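Local coordinates for regulatory protein SWI6 (PDB 2XFV), which serves as the shared subunit of the SBF (with Swi4) and MBF (with Mbp1) complexes that drive cell-cycle-dependent transcription in budding yeast, at residues H27-L30 with K31-L34; T43-I46 with N47-N50; E58-N61 with K62-H66; L87-L90 with N91-N94. All blocks are in the same frame, centred on the assembly; numbering follows the deposited sequence.

Contact 1 of 4, residues H27-L30 with K31-L34; sequences HFLL and KHFL
A chi1 of 174° turns Leu30 CG away from the amide nitrogen, while Leu34 sets CG anti to its own carbonyl carbon (chi1 -59°), and these two turns let the leucines cross at about a right angle, Leu30 CG lying 4.1 Å from Leu34 CD2. Just before them, Leu29 reaches CD2 across to His32, where it approaches the ring obliquely at 3.7 Å from NE2; the nitrogen itself is weakly hydrogen-bonded to Thr20 OG1. Lys31 runs alongside Leu29, and its CG lies 3.9 Å from Leu29 CD2. A short 3-10 turn, in which Phe33 N donates to Leu30 O at 3.0 Å, carries the chain from strand 28-29 toward helix 34-43. Phe33 sets its ring edge, near the ring plane, against Leu29 O and Leu30 O, with CD2 3.7 Å from Leu29 O, and the side chain also packs on Leu19, Ile81 and Cys86. With an alanine in place of Phe33, the edge beside the two carbonyls would be gone and a gap would probably open against Ile81 and Cys86. A carbonyl edged by an aromatic C-H meets a slightly positive rim, so the fit is probably weakly attractive as well as steric.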
loop_
_atom_site.group_PDB
_atom_site.type_symbol
_atom_site.label_atom_id
_atom_site.label_comp_id
_atom_site.label_asym_id
_atom_site.label_seq_id
_atom_site.Cartn_x
_atom_site.Cartn_y
_atom_site.Cartn_z
ATOM N N HIS A 27 15.823 -7.885 -0.608
ATOM C CA HIS A 27 15.322 -7.483 -1.933
ATOM C C HIS A 27 14.409 -8.544 -2.556
ATOM O O HIS A 27 14.417 -9.705 -2.121
ATOM C CB HIS A 27 16.501 -7.206 -2.871
ATOM C CG HIS A 27 17.461 -6.180 -2.338
ATOM N ND1 HIS A 27 18.771 -6.099 -2.761
ATOM C CD2 HIS A 27 17.300 -5.203 -1.415
ATOM C CE1 HIS A 27 19.380 -5.115 -2.117
ATOM N NE2 HIS A 27 18.510 -4.551 -1.299
ATOM N N PHE A 28 13.642 -8.132 -3.569
ATOM C CA PHE A 28 12.662 -8.987 -4.258
ATOM C C PHE A 28 13.051 -9.155 -5.722
ATOM O O PHE A 28 13.552 -8.228 -6.337
ATOM C CB PHE A 28 11.264 -8.341 -4.198
ATOM C CG PHE A 28 10.656 -8.338 -2.822
ATOM C CD1 PHE A 28 9.755 -9.330 -2.452
ATOM C CD2 PHE A 28 10.997 -7.355 -1.899
ATOM C CE1 PHE A 28 9.178 -9.330 -1.181
ATOM C CE2 PHE A 28 10.450 -7.357 -0.626
ATOM C CZ PHE A 28 9.538 -8.338 -0.263
ATOM N N LEU A 29 12.798 -10.327 -6.297
ATOM C CA LEU A 29 13.192 -10.586 -7.680
ATOM C C LEU A 29 12.367 -9.763 -8.670
ATOM O O LEU A 29 11.131 -9.805 -8.646
ATOM C CB LEU A 29 13.032 -12.089 -7.976
ATOM C CG LEU A 29 13.780 -12.715 -9.147
ATOM C CD1 LEU A 29 15.305 -12.568 -8.985
ATOM C CD2 LEU A 29 13.361 -14.206 -9.286
ATOM N N LEU A 30 13.048 -9.025 -9.552
ATOM C CA LEU A 30 12.359 -8.142 -10.505
ATOM C C LEU A 30 11.514 -8.904 -11.519
ATOM O O LEU A 30 10.407 -8.478 -11.866
ATOM C CB LEU A 30 13.369 -7.275 -11.269
ATOM C CG LEU A 30 12.789 -6.406 -12.403
ATOM C CD1 LEU A 30 11.852 -5.330 -11.833
ATOM C CD2 LEU A 30 13.906 -5.757 -13.261
ATOM N N LYS A 31 12.037 -10.018 -12.030
ATOM C CA LYS A 31 11.446 -10.601 -13.241
ATOM C C LYS A 31 9.954 -10.921 -13.100
ATOM O O LYS A 31 9.195 -10.791 -14.071
ATOM C CB LYS A 31 12.203 -11.859 -13.694
ATOM C CG LYS A 31 12.064 -13.019 -12.735
ATOM C CD LYS A 31 12.156 -14.373 -13.439
ATOM C CE LYS A 31 13.569 -14.711 -13.844
ATOM N NZ LYS A 31 13.709 -16.159 -14.171
ATOM N N HIS A 32 9.536 -11.358 -11.910
ATOM C CA HIS A 32 8.135 -11.722 -11.656
ATOM C C HIS A 32 7.126 -10.596 -11.910
ATOM O O HIS A 32 5.956 -10.861 -12.165
ATOM C CB HIS A 32 7.947 -12.231 -10.213
ATOM C CG HIS A 32 8.674 -13.511 -9.921
ATOM N ND1 HIS A 32 8.769 -14.539 -10.834
ATOM C CD2 HIS A 32 9.323 -13.934 -8.810
ATOM C CE1 HIS A 32 9.453 -15.538 -10.300
ATOM N NE2 HIS A 32 9.804 -15.195 -9.074
ATOM N N PHE A 33 7.580 -9.350 -11.820
ATOM C CA PHE A 33 6.710 -8.187 -11.994
ATOM C C PHE A 33 6.519 -7.792 -13.456
ATOM O O PHE A 33 5.591 -7.051 -13.783
ATOM C CB PHE A 33 7.307 -6.961 -11.272
ATOM C CG PHE A 33 7.161 -6.989 -9.775
ATOM C CD1 PHE A 33 6.043 -6.429 -9.165
ATOM C CD2 PHE A 33 8.158 -7.544 -8.974
ATOM C CE1 PHE A 33 5.905 -6.443 -7.776
ATOM C CE2 PHE A 33 8.030 -7.553 -7.584
ATOM C CZ PHE A 33 6.904 -7.008 -6.992
ATOM N N LEU A 34 7.396 -8.258 -14.340
ATOM C CA LEU A 34 7.464 -7.662 -15.683
ATOM C C LEU A 34 6.242 -7.865 -16.597
ATOM O O LEU A 34 5.809 -6.913 -17.260
ATOM C CB LEU A 34 8.774 -8.033 -16.397
ATOM C CG LEU A 34 10.039 -7.582 -15.651
ATOM C CD1 LEU A 34 11.288 -8.062 -16.399
ATOM C CD2 LEU A 34 10.069 -6.062 -15.464
#

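Contact 2 of 4, residues T43-I46 with N47-N50; sequences TGNI and NETN
Glu48 reaches back over the turn to Thr43, and its side chain can be traced atom by atom. CB stands near Asn45 O, the oxygen to which Glu48 N also donates a hydrogen bond at 3.3 Å. CG, placed between the backbone N and the carbonyl carbon by a chi1 of 62°, lies 3.2 Å from Asn45 O. Beyond it the chain is extended, so CD arrives near the threonine hydroxyl and OE2 accepts from Thr43 OG1 at 2.7 Å, met on its anti side and 20° out of the carboxylate plane. OG1 in turn accepts from Asn45 N at 3.3 Å, which makes an ST turn where the chain leaves helix 34-43, and it is also bonded to Gln39 NE2. Asn45 extends its amide with chi1 -179°, and OD1 takes the N-H of Asn47 at 3.0 Å from above its own carbonyl plane. An alanine at Asn45 would take away that acceptor and is likely to leave Asn47 N without its side-chain partner, with the turn less firmly set. Further round, Ile46 O receives two bonds from one face, from Thr49 N at 3.1 Å and from Thr49 OG1 at 2.6 Å. The bond from OG1 probably holds the Thr49 hydroxyl in one orientation, and at the other end of the turn the negative carboxylate probably strengthens its bond and keeps the Thr43 hydroxyl hydrogen pointed at OE2.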
loop_
_atom_site.group_PDB
_atom_site.type_symbol
_atom_site.label_atom_id
_atom_site.label_comp_id
_atom_site.label_asym_id
_atom_site.label_seq_id
_atom_site.Cartn_x
_atom_site.Cartn_y
_atom_site.Cartn_z
ATOM N N THR A 43 -2.202 -0.888 -21.529
ATOM C CA THR A 43 -3.656 -0.665 -21.527
ATOM C C THR A 43 -4.201 -0.206 -20.179
ATOM O O THR A 43 -5.363 0.191 -20.080
ATOM C CB THR A 43 -4.436 -1.941 -21.905
ATOM O OG1 THR A 43 -4.230 -2.937 -20.894
ATOM C CG2 THR A 43 -3.985 -2.479 -23.255
ATOM N N GLY A 44 -3.376 -0.293 -19.140
ATOM C CA GLY A 44 -3.796 0.076 -17.800
ATOM C C GLY A 44 -4.676 -0.957 -17.122
ATOM O O GLY A 44 -5.189 -0.712 -16.024
ATOM N N ASN A 45 -4.854 -2.112 -17.766
ATOM C CA ASN A 45 -5.719 -3.174 -17.244
ATOM C C ASN A 45 -4.945 -4.482 -17.068
ATOM O O ASN A 45 -4.753 -5.232 -18.023
ATOM C CB ASN A 45 -6.915 -3.401 -18.174
ATOM C CG ASN A 45 -7.868 -4.474 -17.658
ATOM O OD1 ASN A 45 -7.635 -5.077 -16.603
ATOM N ND2 ASN A 45 -8.948 -4.716 -18.401
ATOM N N ILE A 46 -4.508 -4.761 -15.844
ATOM C CA ILE A 46 -3.640 -5.910 -15.615
ATOM C C ILE A 46 -4.359 -7.247 -15.749
ATOM O O ILE A 46 -3.708 -8.297 -15.908
ATOM C CB ILE A 46 -2.927 -5.829 -14.250
ATOM C CG1 ILE A 46 -3.940 -5.869 -13.105
ATOM C CG2 ILE A 46 -2.081 -4.554 -14.172
ATOM C CD1 ILE A 46 -3.286 -5.874 -11.735
ATOM N N ASN A 47 -5.692 -7.216 -15.679
ATOM C CA ASN A 47 -6.474 -8.448 -15.776
ATOM C C ASN A 47 -6.454 -9.049 -17.176
ATOM O O ASN A 47 -6.906 -10.172 -17.370
ATOM C CB ASN A 47 -7.920 -8.241 -15.306
ATOM C CG ASN A 47 -8.002 -7.855 -13.844
ATOM O OD1 ASN A 47 -8.641 -6.865 -13.485
ATOM N ND2 ASN A 47 -7.338 -8.622 -12.993
ATOM N N GLU A 48 -5.941 -8.304 -18.154
ATOM C CA GLU A 48 -5.810 -8.864 -19.497
ATOM C C GLU A 48 -4.368 -9.240 -19.852
ATOM O O GLU A 48 -4.054 -9.475 -21.024
ATOM C CB GLU A 48 -6.432 -7.949 -20.562
ATOM C CG GLU A 48 -5.804 -6.573 -20.696
ATOM C CD GLU A 48 -6.554 -5.689 -21.689
ATOM O OE1 GLU A 48 -7.338 -6.230 -22.496
ATOM O OE2 GLU A 48 -6.358 -4.454 -21.660
ATOM N N THR A 49 -3.505 -9.315 -18.838
ATOM C CA THR A 49 -2.141 -9.816 -19.030
ATOM C C THR A 49 -2.173 -11.196 -19.667
ATOM O O THR A 49 -2.940 -12.073 -19.260
ATOM C CB THR A 49 -1.346 -9.890 -17.704
ATOM O OG1 THR A 49 -1.354 -8.604 -17.075
ATOM C CG2 THR A 49 0.119 -10.303 -17.958
ATOM N N ASN A 50 -1.346 -11.382 -20.686
ATOM C CA ASN A 50 -1.242 -12.673 -21.345
ATOM C C ASN A 50 -0.298 -13.546 -20.530
ATOM O O ASN A 50 0.862 -13.196 -20.343
ATOM C CB ASN A 50 -0.713 -12.483 -22.769
ATOM C CG ASN A 50 -0.741 -13.763 -23.588
ATOM O OD1 ASN A 50 -0.759 -14.869 -23.045
ATOM N ND2 ASN A 50 -0.738 -13.612 -24.910
#

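Contact 3 of 4, residues E58-N61 with K62-H66; sequences EERN and KLLAH
Helix 57-67 runs through Glu58 to His66 with regular i to i+4 bonds, from Leu63 N to Glu59 O, from Leu64 N to Arg60 O at 3.0 Å with an N-H...O angle of 172°, and from Ala65 N to Asn61 O, while that of Lys62 N to Glu58 O is weak. On the outer surface Lys62 bends at chi2 (72°) and leans toward the preceding turn, lying beside Glu58 and pointing the same way. Its CD passes 3.3 Å from Glu58 O, and NZ ends 3.1 Å from Glu58 OE2 in a salt bridge whose hydrogen bond is weak; since Glu58 is modelled in two conformers, the bridge is doubtful. The helix lies against helix 34-43, with Leu63 on Gln38 and His41, inside an amino-terminal domain whose family is grouped with helix-turn-helix folds. On another side of the helix, Arg60 and Leu64 run side by side, the methylene CG of the arginine 4.1 Å from Leu64 CD1. Leu64 holds CG anti to its carbonyl carbon (chi1 -66°), which leans that branch carbon over Arg60 O at 3.4 Å. Ala65 CB lies 3.4 Å from Asn61 O.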
loop_
_atom_site.group_PDB
_atom_site.type_symbol
_atom_site.label_atom_id
_atom_site.label_comp_id
_atom_site.label_asym_id
_atom_site.label_seq_id
_atom_site.Cartn_x
_atom_site.Cartn_y
_atom_site.Cartn_z
ATOM N N GLU A 58 14.948 -5.593 -24.010
ATOM C CA GLU A 58 14.731 -4.269 -24.594
ATOM C C GLU A 58 13.469 -3.624 -24.025
ATOM O O GLU A 58 13.461 -2.436 -23.689
ATOM C CB GLU A 58 14.629 -4.347 -26.122
ATOM C CG GLU A 58 14.407 -2.994 -26.791
ATOM C CD GLU A 58 14.147 -3.098 -28.286
ATOM O OE1 GLU A 58 14.255 -4.212 -28.841
ATOM O OE2 GLU A 58 13.835 -2.059 -28.907
ATOM N N GLU A 59 12.404 -4.412 -23.921
ATOM C CA GLU A 59 11.154 -3.960 -23.306
ATOM C C GLU A 59 11.376 -3.638 -21.823
ATOM O O GLU A 59 10.859 -2.643 -21.309
ATOM C CB GLU A 59 10.057 -5.017 -23.477
ATOM C CG GLU A 59 9.591 -5.157 -24.931
ATOM C CD GLU A 59 8.549 -6.254 -25.129
ATOM O OE1 GLU A 59 8.728 -7.372 -24.598
ATOM O OE2 GLU A 59 7.549 -5.991 -25.832
ATOM N N ARG A 60 12.152 -4.480 -21.147
ATOM C CA ARG A 60 12.494 -4.258 -19.749
ATOM C C ARG A 60 13.206 -2.914 -19.564
ATOM O O ARG A 60 12.905 -2.184 -18.623
ATOM C CB ARG A 60 13.371 -5.400 -19.207
ATOM C CG ARG A 60 13.677 -5.302 -17.698
ATOM C CD ARG A 60 14.658 -6.386 -17.230
ATOM N NE ARG A 60 15.973 -6.242 -17.869
ATOM C CZ ARG A 60 16.892 -7.203 -17.930
ATOM N NH1 ARG A 60 16.664 -8.394 -17.384
ATOM N NH2 ARG A 60 18.047 -6.978 -18.547
ATOM N N ASN A 61 14.158 -2.592 -20.441
ATOM C CA ASN A 61 14.869 -1.313 -20.336
ATOM C C ASN A 61 13.879 -0.158 -20.283
ATOM O O ASN A 61 14.033 0.776 -19.493
ATOM C CB ASN A 61 15.806 -1.073 -21.535
ATOM C CG ASN A 61 16.945 -2.077 -21.629
ATOM O OD1 ASN A 61 17.381 -2.664 -20.629
ATOM N ND2 ASN A 61 17.447 -2.272 -22.854
ATOM N N LYS A 62 12.881 -0.219 -21.163
ATOM C CA LYS A 62 11.896 0.853 -21.314
ATOM C C LYS A 62 11.026 1.016 -20.077
ATOM O O LYS A 62 10.668 2.134 -19.714
ATOM C CB LYS A 62 10.986 0.589 -22.519
ATOM C CG LYS A 62 11.389 1.292 -23.799
ATOM C CD LYS A 62 12.619 0.684 -24.414
ATOM C CE LYS A 62 12.603 0.872 -25.919
ATOM N NZ LYS A 62 13.567 -0.042 -26.584
ATOM N N LEU A 63 10.659 -0.102 -19.457
ATOM C CA LEU A 63 9.824 -0.070 -18.257
ATOM C C LEU A 63 10.597 0.474 -17.050
ATOM O O LEU A 63 10.071 1.275 -16.277
ATOM C CB LEU A 63 9.279 -1.472 -17.948
ATOM C CG LEU A 63 8.300 -2.070 -18.966
ATOM C CD1 LEU A 63 8.043 -3.530 -18.638
ATOM C CD2 LEU A 63 6.977 -1.290 -19.005
ATOM N N LEU A 64 11.842 0.033 -16.890
ATOM C CA LEU A 64 12.676 0.512 -15.789
ATOM C C LEU A 64 12.897 2.013 -15.918
ATOM O O LEU A 64 12.864 2.747 -14.924
ATOM C CB LEU A 64 14.028 -0.213 -15.756
ATOM C CG LEU A 64 14.002 -1.718 -15.433
ATOM C CD1 LEU A 64 15.426 -2.335 -15.461
ATOM C CD2 LEU A 64 13.353 -1.974 -14.082
ATOM N N ALA A 65 13.145 2.467 -17.144
ATOM C CA ALA A 65 13.351 3.897 -17.384
ATOM C C ALA A 65 12.077 4.710 -17.102
ATOM O O ALA A 65 12.102 5.718 -16.371
ATOM C CB ALA A 65 13.840 4.134 -18.820
ATOM N N HIS A 66 10.963 4.270 -17.674
ATOM C CA HIS A 66 9.704 5.018 -17.557
ATOM C C HIS A 66 9.199 5.114 -16.110
ATOM O O HIS A 66 8.765 6.183 -15.655
ATOM C CB HIS A 66 8.626 4.391 -18.448
ATOM C CG HIS A 66 7.295 5.067 -18.345
ATOM N ND1 HIS A 66 7.030 6.286 -18.935
ATOM C CD2 HIS A 66 6.155 4.700 -17.711
ATOM C CE1 HIS A 66 5.782 6.636 -18.674
ATOM N NE2 HIS A 66 5.231 5.691 -17.932
#

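Contact 4 of 4, residues L87-L90 with N91-N94; sequences LQLL and NMLN
A Schellman motif closes helix 83-92, and residues Leu87 to Asn94 span its last turns and the exit from it, with Asn94 the first to leave helical geometry at a positive phi of 55°. Three i to i+4 bonds hold the approach to that end: Asn91 N gives to Leu87 O, Met92 N to Gln88 O at 2.9 Å, and Leu93 N to Leu89 O at 3.0 Å. After them the pattern shortens, for Asn94 N turns to Asn91 O at 3.1 Å. Among side chains, Leu89 and Met92 lie alongside one another and point the same way. Met92 sets out with its CG trans to the main-chain nitrogen (chi1 -175°) and bends at chi3 (73°), which swings the terminal methyl CE to 4.1 Å from Leu89 CD2. Both belong to an apolar side of the helix: Met92 continues onto Leu37 and Tyr40 of helix 34-43, where Leu93 also packs on Ile36 and Tyr40. Elsewhere round the helix, Leu87 and Leu90 rest on Phe103, and Asn91 packs on Phe96 of the second subunit, so this helix end also contributes to the dimer contact in the crystal assembly. Leu93 folds back over the carbonyl that its own N-H uses, its CB 3.4 Å and its branch carbon CG 3.2 Å from Leu89 O.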
loop_
_atom_site.group_PDB
_atom_site.type_symbol
_atom_site.label_atom_id
_atom_site.label_comp_id
_atom_site.label_asym_id
_atom_site.label_seq_id
_atom_site.Cartn_x
_atom_site.Cartn_y
_atom_site.Cartn_z
ATOM N N LEU A 87 6.735 -2.428 -2.462
ATOM C CA LEU A 87 5.475 -1.886 -1.925
ATOM C C LEU A 87 4.866 -0.811 -2.838
ATOM O O LEU A 87 3.649 -0.789 -3.073
ATOM C CB LEU A 87 5.670 -1.347 -0.497
ATOM C CG LEU A 87 5.970 -2.433 0.550
ATOM C CD1 LEU A 87 6.724 -1.879 1.765
ATOM C CD2 LEU A 87 4.683 -3.124 0.979
ATOM N N GLN A 88 5.705 0.073 -3.362
ATOM C CA GLN A 88 5.229 1.087 -4.300
ATOM C C GLN A 88 4.556 0.489 -5.531
ATOM O O GLN A 88 3.509 0.984 -5.972
ATOM C CB GLN A 88 6.385 1.984 -4.743
ATOM C CG GLN A 88 6.784 3.015 -3.721
ATOM C CD GLN A 88 7.957 3.826 -4.197
ATOM O OE1 GLN A 88 8.914 3.279 -4.744
ATOM N NE2 GLN A 88 7.891 5.140 -4.008
ATOM N N LEU A 89 5.167 -0.548 -6.106
ATOM C CA LEU A 89 4.598 -1.223 -7.283
ATOM C C LEU A 89 3.275 -1.933 -6.966
ATOM O O LEU A 89 2.331 -1.875 -7.752
ATOM C CB LEU A 89 5.610 -2.206 -7.917
ATOM C CG LEU A 89 6.886 -1.583 -8.518
ATOM C CD1 LEU A 89 7.873 -2.660 -9.016
ATOM C CD2 LEU A 89 6.556 -0.591 -9.634
ATOM N N LEU A 90 3.196 -2.609 -5.825
ATOM C CA LEU A 90 1.936 -3.248 -5.447
ATOM C C LEU A 90 0.830 -2.211 -5.273
ATOM O O LEU A 90 -0.315 -2.422 -5.697
ATOM C CB LEU A 90 2.099 -4.059 -4.160
ATOM C CG LEU A 90 2.996 -5.287 -4.240
ATOM C CD1 LEU A 90 3.180 -5.858 -2.833
ATOM C CD2 LEU A 90 2.377 -6.329 -5.190
ATOM N N ASN A 91 1.168 -1.089 -4.648
ATOM C CA ASN A 91 0.198 0.001 -4.496
ATOM C C ASN A 91 -0.261 0.560 -5.849
ATOM O O ASN A 91 -1.472 0.744 -6.085
ATOM C CB ASN A 91 0.782 1.123 -3.620
ATOM C CG ASN A 91 -0.239 2.225 -3.312
ATOM O OD1 ASN A 91 -1.345 1.952 -2.835
ATOM N ND2 ASN A 91 0.139 3.474 -3.575
ATOM N N MET A 92 0.702 0.845 -6.725
ATOM C CA MET A 92 0.407 1.388 -8.058
ATOM C C MET A 92 -0.525 0.465 -8.863
ATOM O O MET A 92 -1.431 0.933 -9.565
ATOM C CB MET A 92 1.704 1.610 -8.854
ATOM C CG MET A 92 1.482 2.292 -10.210
ATOM S SD MET A 92 2.992 2.465 -11.186
ATOM C CE MET A 92 3.267 0.774 -11.713
ATOM N N LEU A 93 -0.281 -0.837 -8.764
ATOM C CA LEU A 93 -1.050 -1.854 -9.488
ATOM C C LEU A 93 -2.336 -2.282 -8.765
ATOM O O LEU A 93 -3.075 -3.144 -9.256
ATOM C CB LEU A 93 -0.174 -3.088 -9.738
ATOM C CG LEU A 93 1.115 -2.872 -10.540
ATOM C CD1 LEU A 93 2.017 -4.118 -10.488
ATOM C CD2 LEU A 93 0.811 -2.476 -11.981
ATOM N N ASN A 94 -2.595 -1.675 -7.607
ATOM C CA ASN A 94 -3.729 -2.027 -6.758
ATOM C C ASN A 94 -3.746 -3.519 -6.405
ATOM O O ASN A 94 -4.791 -4.180 -6.426
ATOM C CB ASN A 94 -5.058 -1.555 -7.371
ATOM C CG ASN A 94 -5.171 -0.029 -7.422
ATOM O OD1 ASN A 94 -5.587 0.542 -8.431
ATOM N ND2 ASN A 94 -4.788 0.633 -6.333
#

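The four contacts follow one another along the chain, each closing before the next opens, and all lie in the Swi6 amino-terminal domain. In space they touch in the order 3, 1, 4, 2. Contact 1, leading strand 28-29 into helix 34-43, meets contact 3 on helix 57-67, where Leu30 CD2 is 3.9 Å from Leu64 CD2, and contact 4 on helix 83-92, where Phe33 CD1 is 4.2 Å from Leu89 CD1. Contact 2, at the far end of helix 34-43, touches contact 4 through Ile46 CD1 and Leu93 O. Contacts 1 and 2, with centres about 18 Å apart, do not touch, nor do 2 and 3 or 3 and 4. The touches link three helices in one small domain, with contacts 2 and 3 at its surface.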